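Local structure of beta-galactosidase (Trichoderma reesei, 3OG2) at residues D60-K64 and Y588-S592; Y359-L364 and A555-W559; V582-G587 and T610-G616. The protein probably hydrolyses terminal non-reducing beta-D-galactose residues from beta-D-galactosides, as a glycoprotein of glycoside hydrolase family 35. All coordinates share one frame; numbering follows the deposited sequence.

Interaction 1 (D60-K64 and Y588-S592). With NAG (2-acetamido-2-deoxy-beta-D-glucopyranose), chain B.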
# COMPACT_ATOMS: atom_id res chain seq x y z
N ASP A 60 13.69 1.20 -4.68
CA ASP A 60 13.64 2.01 -3.45
C ASP A 60 12.69 1.41 -2.45
O ASP A 60 13.05 1.22 -1.27
CB ASP A 60 13.23 3.44 -3.82
CG ASP A 60 13.21 4.32 -2.59
OD1 ASP A 60 14.21 4.32 -1.82
OD2 ASP A 60 12.22 5.05 -2.36
N VAL A 61 11.48 1.08 -2.88
CA VAL A 61 10.56 0.52 -1.88
C VAL A 61 11.05 -0.85 -1.49
O VAL A 61 10.94 -1.20 -0.27
CB VAL A 61 9.16 0.60 -2.50
CG1 VAL A 61 8.57 2.00 -2.33
CG2 VAL A 61 9.23 0.31 -3.99
N PHE A 62 11.58 -1.69 -2.35
CA PHE A 62 12.07 -3.01 -1.91
C PHE A 62 13.23 -2.87 -0.94
O PHE A 62 13.32 -3.67 0.01
CB PHE A 62 12.51 -3.86 -3.10
CG PHE A 62 11.42 -4.54 -3.90
CD1 PHE A 62 11.21 -4.20 -5.22
CD2 PHE A 62 10.61 -5.51 -3.37
CE1 PHE A 62 10.21 -4.83 -5.97
CE2 PHE A 62 9.63 -6.16 -4.10
CZ PHE A 62 9.42 -5.83 -5.42
N HIS A 63 14.13 -1.91 -1.11
CA HIS A 63 15.19 -1.73 -0.14
C HIS A 63 14.63 -1.41 1.25
O HIS A 63 15.12 -1.84 2.27
CB HIS A 63 16.04 -0.50 -0.53
CG HIS A 63 17.06 -0.69 -1.57
ND1 HIS A 63 17.61 0.35 -2.29
CD2 HIS A 63 17.68 -1.84 -1.92
CE1 HIS A 63 18.53 -0.15 -3.09
NE2 HIS A 63 18.59 -1.49 -2.89
N LYS A 64 13.56 -0.58 1.26
CA LYS A 64 12.96 -0.15 2.53
C LYS A 64 12.23 -1.34 3.17
O LYS A 64 12.23 -1.46 4.41
CB LYS A 64 12.03 1.02 2.25
CG LYS A 64 12.83 2.28 1.96
CD LYS A 64 12.04 3.41 1.32
CE LYS A 64 13.00 4.62 1.21
NZ LYS A 64 12.43 5.72 0.44
N TYR A 588 19.19 6.82 8.63
CA TYR A 588 17.76 6.80 8.35
C TYR A 588 17.34 5.55 7.58
O TYR A 588 16.21 5.06 7.72
CB TYR A 588 17.45 8.04 7.56
CG TYR A 588 16.10 8.17 6.90
CD1 TYR A 588 14.94 8.56 7.57
CD2 TYR A 588 16.03 7.92 5.53
CE1 TYR A 588 13.72 8.69 6.93
CE2 TYR A 588 14.82 8.07 4.85
CZ TYR A 588 13.69 8.44 5.57
OH TYR A 588 12.50 8.60 4.89
N LEU A 589 18.27 5.02 6.78
CA LEU A 589 18.06 3.79 6.06
C LEU A 589 19.43 3.19 5.72
O LEU A 589 20.29 3.93 5.22
CB LEU A 589 17.30 4.03 4.74
CG LEU A 589 17.07 2.81 3.84
CD1 LEU A 589 16.23 1.72 4.55
CD2 LEU A 589 16.34 3.25 2.57
N ILE A 590 19.61 1.89 5.95
CA ILE A 590 20.72 1.17 5.32
C ILE A 590 20.13 0.28 4.25
O ILE A 590 19.30 -0.57 4.55
CB ILE A 590 21.52 0.36 6.34
CG1 ILE A 590 22.07 1.28 7.43
CG2 ILE A 590 22.57 -0.46 5.63
CD1 ILE A 590 23.12 2.29 6.97
N ARG A 591 20.50 0.57 3.01
CA ARG A 591 19.94 -0.15 1.88
C ARG A 591 20.67 -1.44 1.62
O ARG A 591 20.01 -2.44 1.31
CB ARG A 591 20.02 0.71 0.60
CG ARG A 591 19.13 1.95 0.69
CD ARG A 591 19.39 2.84 -0.59
NE ARG A 591 18.52 4.00 -0.46
CZ ARG A 591 17.24 4.02 -0.80
NH1 ARG A 591 16.64 2.98 -1.38
NH2 ARG A 591 16.56 5.13 -0.58
N SER A 592 21.99 -1.45 1.68
CA SER A 592 22.74 -2.66 1.29
C SER A 592 24.17 -2.49 1.75
O SER A 592 24.64 -1.39 2.02
CB SER A 592 22.75 -2.80 -0.24
OG SER A 592 23.41 -1.71 -0.88
C1 NAG B . 14.45 11.50 10.26
C2 NAG B . 13.20 12.34 10.65
C3 NAG B . 12.74 11.98 12.06
C4 NAG B . 12.46 10.44 12.09
C5 NAG B . 13.71 9.69 11.59
C6 NAG B . 13.41 8.20 11.43
C7 NAG B . 13.40 14.56 9.63
C8 NAG B . 13.85 15.97 9.83
N2 NAG B . 13.58 13.74 10.67
O3 NAG B . 11.49 12.66 12.28
O4 NAG B . 12.30 10.08 13.46
O5 NAG B . 13.99 10.15 10.27
O6 NAG B . 14.65 7.53 11.21
O7 NAG B . 13.00 14.11 8.54
O HOH W 1 17.54 -3.28 2.28
O HOH W 2 12.74 8.31 2.22
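Asp60 and Arg591 form the centre of a salt-bridge network that joins helix 58-66 of the TIM-barrel domain to strand 589-596, an edge strand of the domain 3 sheet. Arg591 runs extended from CG to NE (chi3 180°), which carries its guanidinium past the His63 ring to Asp60. It grips one carboxylate oxygen end-on with two nitrogens: NH1 and NH2 each lie 2.8 Å from Asp60 OD1, which stays close to the guanidinium plane. NH2 meets that oxygen nearly along its C-O axis, NH1 on its anti lone pair. A second N-H of NH1 goes to His63 ND1 at 2.9 Å, straighter (161°) and in the imidazole plane, so ND1 acts as acceptor. Arg591 CB lies over a face of the same ring, a CH-pi contact, while Leu589 CD2 sits above the guanidinium centre. NE is taken by Asp605, a further salt bridge. Asp60 OD2 receives Lys64 NZ (2.9 Å) and also pairs with Arg352, whose carbonyl accepts from NZ as well; the Asp60 carboxylate shared by Lys64 and Arg591 probably offsets the closeness of their charges. A methionine in place of Arg591 would probably leave the buried Asp60 OD1, and also His63 ND1, without their main donor and Asp605 without its mate. One water donates to both His63 O and Arg591 O; another accepts from Lys64 NZ while lying 2.7 Å from Tyr588 OH.

Interaction 2 (Y359-L364 and A555-W559). With NAG (2-acetamido-2-deoxy-beta-D-glucopyranose), chain C.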
# COMPACT_ATOMS: atom_id res chain seq x y z
N TYR A 359 7.31 2.22 11.34
CA TYR A 359 8.34 1.57 10.49
C TYR A 359 9.41 0.95 11.38
O TYR A 359 9.82 -0.21 11.20
CB TYR A 359 8.92 2.60 9.48
CG TYR A 359 10.01 1.96 8.64
CD1 TYR A 359 11.36 1.96 9.06
CD2 TYR A 359 9.69 1.36 7.40
CE1 TYR A 359 12.36 1.37 8.32
CE2 TYR A 359 10.69 0.77 6.65
CZ TYR A 359 12.02 0.78 7.11
OH TYR A 359 13.05 0.21 6.40
N SER A 360 9.96 1.79 12.29
CA SER A 360 11.10 1.29 13.07
C SER A 360 10.68 0.17 14.00
O SER A 360 11.46 -0.77 14.21
CB SER A 360 11.70 2.46 13.87
OG SER A 360 12.11 3.50 12.97
N GLU A 361 9.44 0.25 14.54
CA GLU A 361 8.97 -0.86 15.39
C GLU A 361 8.81 -2.14 14.56
O GLU A 361 9.14 -3.22 15.03
CB GLU A 361 7.65 -0.46 16.01
CG GLU A 361 6.92 -1.67 16.62
CD GLU A 361 7.64 -2.42 17.72
OE1 GLU A 361 8.30 -1.72 18.54
OE2 GLU A 361 7.56 -3.70 17.84
N LEU A 362 8.32 -2.01 13.31
CA LEU A 362 8.15 -3.21 12.48
C LEU A 362 9.50 -3.83 12.17
O LEU A 362 9.60 -5.07 12.14
CB LEU A 362 7.39 -2.80 11.22
CG LEU A 362 6.98 -3.91 10.28
CD1 LEU A 362 6.22 -5.03 10.99
CD2 LEU A 362 6.09 -3.29 9.19
N LYS A 363 10.54 -3.00 11.98
CA LYS A 363 11.88 -3.55 11.75
C LYS A 363 12.35 -4.35 12.95
O LYS A 363 13.02 -5.37 12.79
CB LYS A 363 12.84 -2.35 11.54
CG LYS A 363 14.29 -2.78 11.36
CD LYS A 363 15.22 -1.61 10.95
CE LYS A 363 15.15 -0.50 12.02
NZ LYS A 363 16.15 0.57 11.70
N LEU A 364 12.04 -3.94 14.20
CA LEU A 364 12.49 -4.75 15.33
C LEU A 364 11.91 -6.15 15.25
O LEU A 364 12.57 -7.15 15.57
CB LEU A 364 12.04 -4.11 16.64
CG LEU A 364 12.44 -2.67 16.88
CD1 LEU A 364 11.98 -2.23 18.28
CD2 LEU A 364 13.94 -2.48 16.74
N ALA A 555 17.41 1.04 19.56
CA ALA A 555 17.31 -0.10 18.64
C ALA A 555 16.65 0.27 17.31
O ALA A 555 16.95 -0.26 16.26
CB ALA A 555 16.46 -1.21 19.28
N TYR A 556 15.76 1.26 17.34
CA TYR A 556 15.11 1.74 16.12
C TYR A 556 16.15 2.18 15.08
O TYR A 556 15.84 2.18 13.89
CB TYR A 556 14.31 2.98 16.45
CG TYR A 556 12.95 2.77 17.07
CD1 TYR A 556 12.29 1.55 17.14
CD2 TYR A 556 12.30 3.92 17.59
CE1 TYR A 556 11.01 1.46 17.73
CE2 TYR A 556 11.02 3.84 18.14
CZ TYR A 556 10.38 2.60 18.21
OH TYR A 556 9.12 2.52 18.75
N ASN A 557 17.34 2.57 15.51
CA ASN A 557 18.35 3.04 14.56
C ASN A 557 19.37 2.00 14.16
O ASN A 557 20.35 2.33 13.50
CB ASN A 557 19.11 4.25 15.19
CG ASN A 557 18.13 5.38 15.47
OD1 ASN A 557 17.39 5.91 14.64
ND2 ASN A 557 18.16 5.77 16.74
N TYR A 558 19.16 0.74 14.51
CA TYR A 558 20.04 -0.34 14.07
C TYR A 558 19.49 -1.02 12.81
O TYR A 558 18.26 -1.02 12.57
CB TYR A 558 20.16 -1.43 15.17
CG TYR A 558 21.09 -1.09 16.31
CD1 TYR A 558 20.82 -0.00 17.18
CD2 TYR A 558 22.23 -1.83 16.59
CE1 TYR A 558 21.69 0.28 18.23
CE2 TYR A 558 23.11 -1.55 17.65
CZ TYR A 558 22.81 -0.48 18.45
OH TYR A 558 23.68 -0.16 19.51
N TRP A 559 20.40 -1.62 12.04
CA TRP A 559 20.08 -2.18 10.75
C TRP A 559 20.87 -3.45 10.59
O TRP A 559 21.97 -3.58 11.13
CB TRP A 559 20.49 -1.19 9.62
CG TRP A 559 19.83 0.14 9.76
CD1 TRP A 559 20.37 1.22 10.42
CD2 TRP A 559 18.56 0.57 9.28
NE1 TRP A 559 19.50 2.30 10.36
CE2 TRP A 559 18.37 1.91 9.67
CE3 TRP A 559 17.54 -0.09 8.55
CZ2 TRP A 559 17.23 2.65 9.37
CZ3 TRP A 559 16.41 0.67 8.26
CH2 TRP A 559 16.24 1.99 8.64
C1 NAG C . 11.02 9.66 13.80
C2 NAG C . 11.12 8.95 15.15
C3 NAG C . 9.75 8.60 15.69
C4 NAG C . 8.88 9.87 15.74
C5 NAG C . 8.86 10.51 14.33
C6 NAG C . 8.13 11.84 14.30
C7 NAG C . 13.18 7.61 15.23
C8 NAG C . 13.88 6.37 14.73
N2 NAG C . 11.89 7.71 14.95
O3 NAG C . 9.85 8.00 16.94
O4 NAG C . 7.55 9.45 16.07
O5 NAG C . 10.22 10.81 13.98
O6 NAG C . 8.61 12.72 15.29
O7 NAG C . 13.82 8.54 15.74
O HOH W 3 14.36 3.30 11.48
O HOH W 4 7.32 0.48 19.66
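The indole of Trp559 carries Lys363 NZ over one face, 3.1 Å from the centroid of the six-membered ring and almost on its normal, a cation-pi contact. At its edge, in plane, lies Tyr359 OH, itself hydrogen-bonded to Lys64 O, while Tyr359 CE1 packs 3.9 Å from Trp559 CH2. Ser360 CB rests on a face of the Tyr556 ring, offset toward the rim, with its nearest approach 3.4 Å to Tyr556 CD1. Leu364 CD1 comes obliquely to that ring, and the other Leu364 branch, CD2, meets Ala555 CB at 3.8 Å. A water at the ring's edge donates to Tyr556 OH and Glu361 OE1, Glu361 OE2 being held by Gln365; the hydroxyl also bonds Glu357.

The ammonium of Lys363 is gripped by two carbonyls of the Ala555-Tyr558 type I turn and its exit: NZ donates to Tyr556 O at 2.7 Å and to Tyr558 O at 2.8 Å, standing above the first carbonyl plane and tilted from the second. A bend in the chain at chi3 (58°) turns NZ over the indole. The acetyl methyl C8 of a glycan NAG packs 3.5 Å from Asn557 OD1.

Helix 357-370 of the TIM-barrel domain is thus locked to the turn entering edge strand 558-559, with helix 301-313 against Glu361, strand 470-476 against Leu364 and Leu589 of strand 589-596 against Tyr359 and Trp559.

Interaction 3 (V582-G587 and T610-G616)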
# COMPACT_ATOMS: atom_id res chain seq x y z
N VAL A 582 26.00 -7.71 8.29
CA VAL A 582 26.77 -6.78 9.12
C VAL A 582 25.73 -5.98 9.87
O VAL A 582 24.61 -5.73 9.37
CB VAL A 582 27.69 -5.85 8.31
CG1 VAL A 582 28.66 -6.64 7.43
CG2 VAL A 582 26.87 -4.89 7.47
N ILE A 583 26.03 -5.61 11.09
CA ILE A 583 25.11 -4.87 11.92
C ILE A 583 25.54 -3.41 11.93
O ILE A 583 26.73 -3.15 12.14
CB ILE A 583 25.06 -5.42 13.36
CG1 ILE A 583 24.58 -6.88 13.38
CG2 ILE A 583 24.19 -4.54 14.25
CD1 ILE A 583 24.78 -7.61 14.68
N ILE A 584 24.61 -2.50 11.63
CA ILE A 584 25.00 -1.08 11.57
C ILE A 584 24.10 -0.29 12.50
O ILE A 584 22.87 -0.39 12.42
CB ILE A 584 24.94 -0.55 10.12
CG1 ILE A 584 25.93 -1.31 9.23
CG2 ILE A 584 25.15 0.99 10.08
CD1 ILE A 584 26.02 -0.92 7.78
N ASN A 585 24.73 0.51 13.36
CA ASN A 585 23.99 1.40 14.26
C ASN A 585 24.07 2.82 13.70
O ASN A 585 25.21 3.39 13.69
CB ASN A 585 24.60 1.29 15.66
CG ASN A 585 24.13 2.37 16.61
OD1 ASN A 585 23.06 2.95 16.42
ND2 ASN A 585 24.97 2.63 17.63
N GLY A 586 22.96 3.36 13.26
CA GLY A 586 22.90 4.71 12.75
C GLY A 586 22.32 4.72 11.36
O GLY A 586 22.41 3.74 10.58
N GLY A 587 21.73 5.84 11.00
CA GLY A 587 21.25 6.06 9.64
C GLY A 587 19.73 6.03 9.58
O GLY A 587 19.06 5.30 10.30
N THR A 610 24.31 11.90 11.75
CA THR A 610 24.52 10.75 12.63
C THR A 610 25.87 10.15 12.33
O THR A 610 26.25 10.19 11.16
CB THR A 610 23.40 9.72 12.41
OG1 THR A 610 23.65 8.57 13.23
CG2 THR A 610 23.36 9.25 10.95
N PRO A 611 26.54 9.56 13.30
CA PRO A 611 27.64 8.67 12.98
C PRO A 611 27.08 7.35 12.48
O PRO A 611 25.88 7.07 12.57
CB PRO A 611 28.37 8.42 14.32
CG PRO A 611 27.42 8.88 15.36
CD PRO A 611 26.32 9.67 14.76
N LEU A 612 27.94 6.52 11.96
CA LEU A 612 27.60 5.13 11.63
C LEU A 612 28.58 4.26 12.40
O LEU A 612 29.78 4.47 12.29
CB LEU A 612 27.80 4.78 10.16
CG LEU A 612 26.79 5.22 9.14
CD1 LEU A 612 27.18 4.61 7.79
CD2 LEU A 612 25.37 4.84 9.57
N GLU A 613 28.04 3.27 13.11
CA GLU A 613 28.86 2.30 13.81
C GLU A 613 28.64 0.93 13.14
O GLU A 613 27.51 0.51 12.98
CB GLU A 613 28.51 2.23 15.28
CG GLU A 613 29.28 1.16 16.06
CD GLU A 613 28.74 1.10 17.49
OE1 GLU A 613 27.50 1.13 17.73
OE2 GLU A 613 29.54 0.99 18.46
N ILE A 614 29.72 0.33 12.71
CA ILE A 614 29.67 -0.94 11.98
C ILE A 614 30.15 -2.06 12.87
O ILE A 614 31.27 -1.96 13.39
CB ILE A 614 30.58 -0.88 10.74
CG1 ILE A 614 30.49 0.46 10.06
CG2 ILE A 614 30.24 -2.03 9.81
CD1 ILE A 614 29.28 0.77 9.29
N ILE A 615 29.31 -3.04 13.07
CA ILE A 615 29.60 -4.14 14.01
C ILE A 615 29.67 -5.43 13.25
O ILE A 615 28.71 -5.76 12.51
CB ILE A 615 28.51 -4.16 15.10
CG1 ILE A 615 28.49 -2.84 15.90
CG2 ILE A 615 28.64 -5.37 16.01
CD1 ILE A 615 27.18 -2.60 16.65
N GLY A 616 30.76 -6.16 13.38
CA GLY A 616 30.92 -7.43 12.66
C GLY A 616 31.63 -7.24 11.36
O GLY A 616 31.10 -7.53 10.29
O HOH W 5 25.99 5.53 15.43
O HOH W 6 21.16 7.43 13.58
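Ile583 and Ile615 exchange two backbone hydrogen bonds, N to O in both directions, and Asn585 and Glu613 do the same, so two hydrogen-bonded antiparallel pairs flank the non-hydrogen-bonded pair of Ile584 and Ile614. The shortest of the four bonds, Ile615 N to Ile583 O, is 2.7 Å. Between the pairs, Ile584 CA approaches Glu613 O at 3.3 Å in a CA-H...O contact.

A fifth direct hydrogen bond joins side chains: Asn585 ND2 donates to Glu613 OE1 at 2.9 Å and 175°. The carboxylate oxygen lies in the amide plane of Asn585 but is met on its anti side, somewhat out of the carboxylate plane. The pairing puts both side chains on the face they share with Ile583 and Ile615, and with CG trans to the backbone N in each (chi1 168° and 176°) ND2 and OE1 come within bonding distance. OE1 also makes a salt bridge to Arg537, and the amide and the arginine together probably favour the charged carboxylate.

Apolar contacts occupy both faces. Ile583 CB lies 4.1 Å from Ile615 CB, and both residues touch Val482. On the other face Ile584 and Ile614 lie side by side, with Ile584 CG1 3.9 Å from Ile614 CD1, while Ile584 CG2 meets Leu612 CD2.

Beyond Asn585 the direct backbone hydrogen bonds end, but Leu612 CD2 still packs on Gly586 O, and two waters bridge the rest. One donates to Asn585 O and, weakly, to Pro611 O; the other accepts from Gly587 N and donates to Thr610 OG1. Gly586 has a positive phi, and a CB there would collide with Pro611 O.

This is regular antiparallel pairing inside the mixed sheet of domain 3, strand 583-585 lying between 558-559 and 612-615.

How the interactions relate
From the N terminus, helix 58-66 in the TIM-barrel domain waits 524 residues for interaction 1 to close its loop on strand 589-596. Within that loop, interaction 2 opens at helix 357-370 and closes at 555-559, so it nests in interaction 1. Interaction 3 begins at 582-587, after interaction 2 has closed but before the second half of interaction 1, and ends at 610-616; interactions 1 and 3 therefore cross. All three reach one mixed sheet: 1 and 2 fasten its edge strands to barrel helices, and 3 pairs strands within it. Trp559 bonds to Ile584 and packs on Ile590, which also touches Ile584, so the three contacts adjoin.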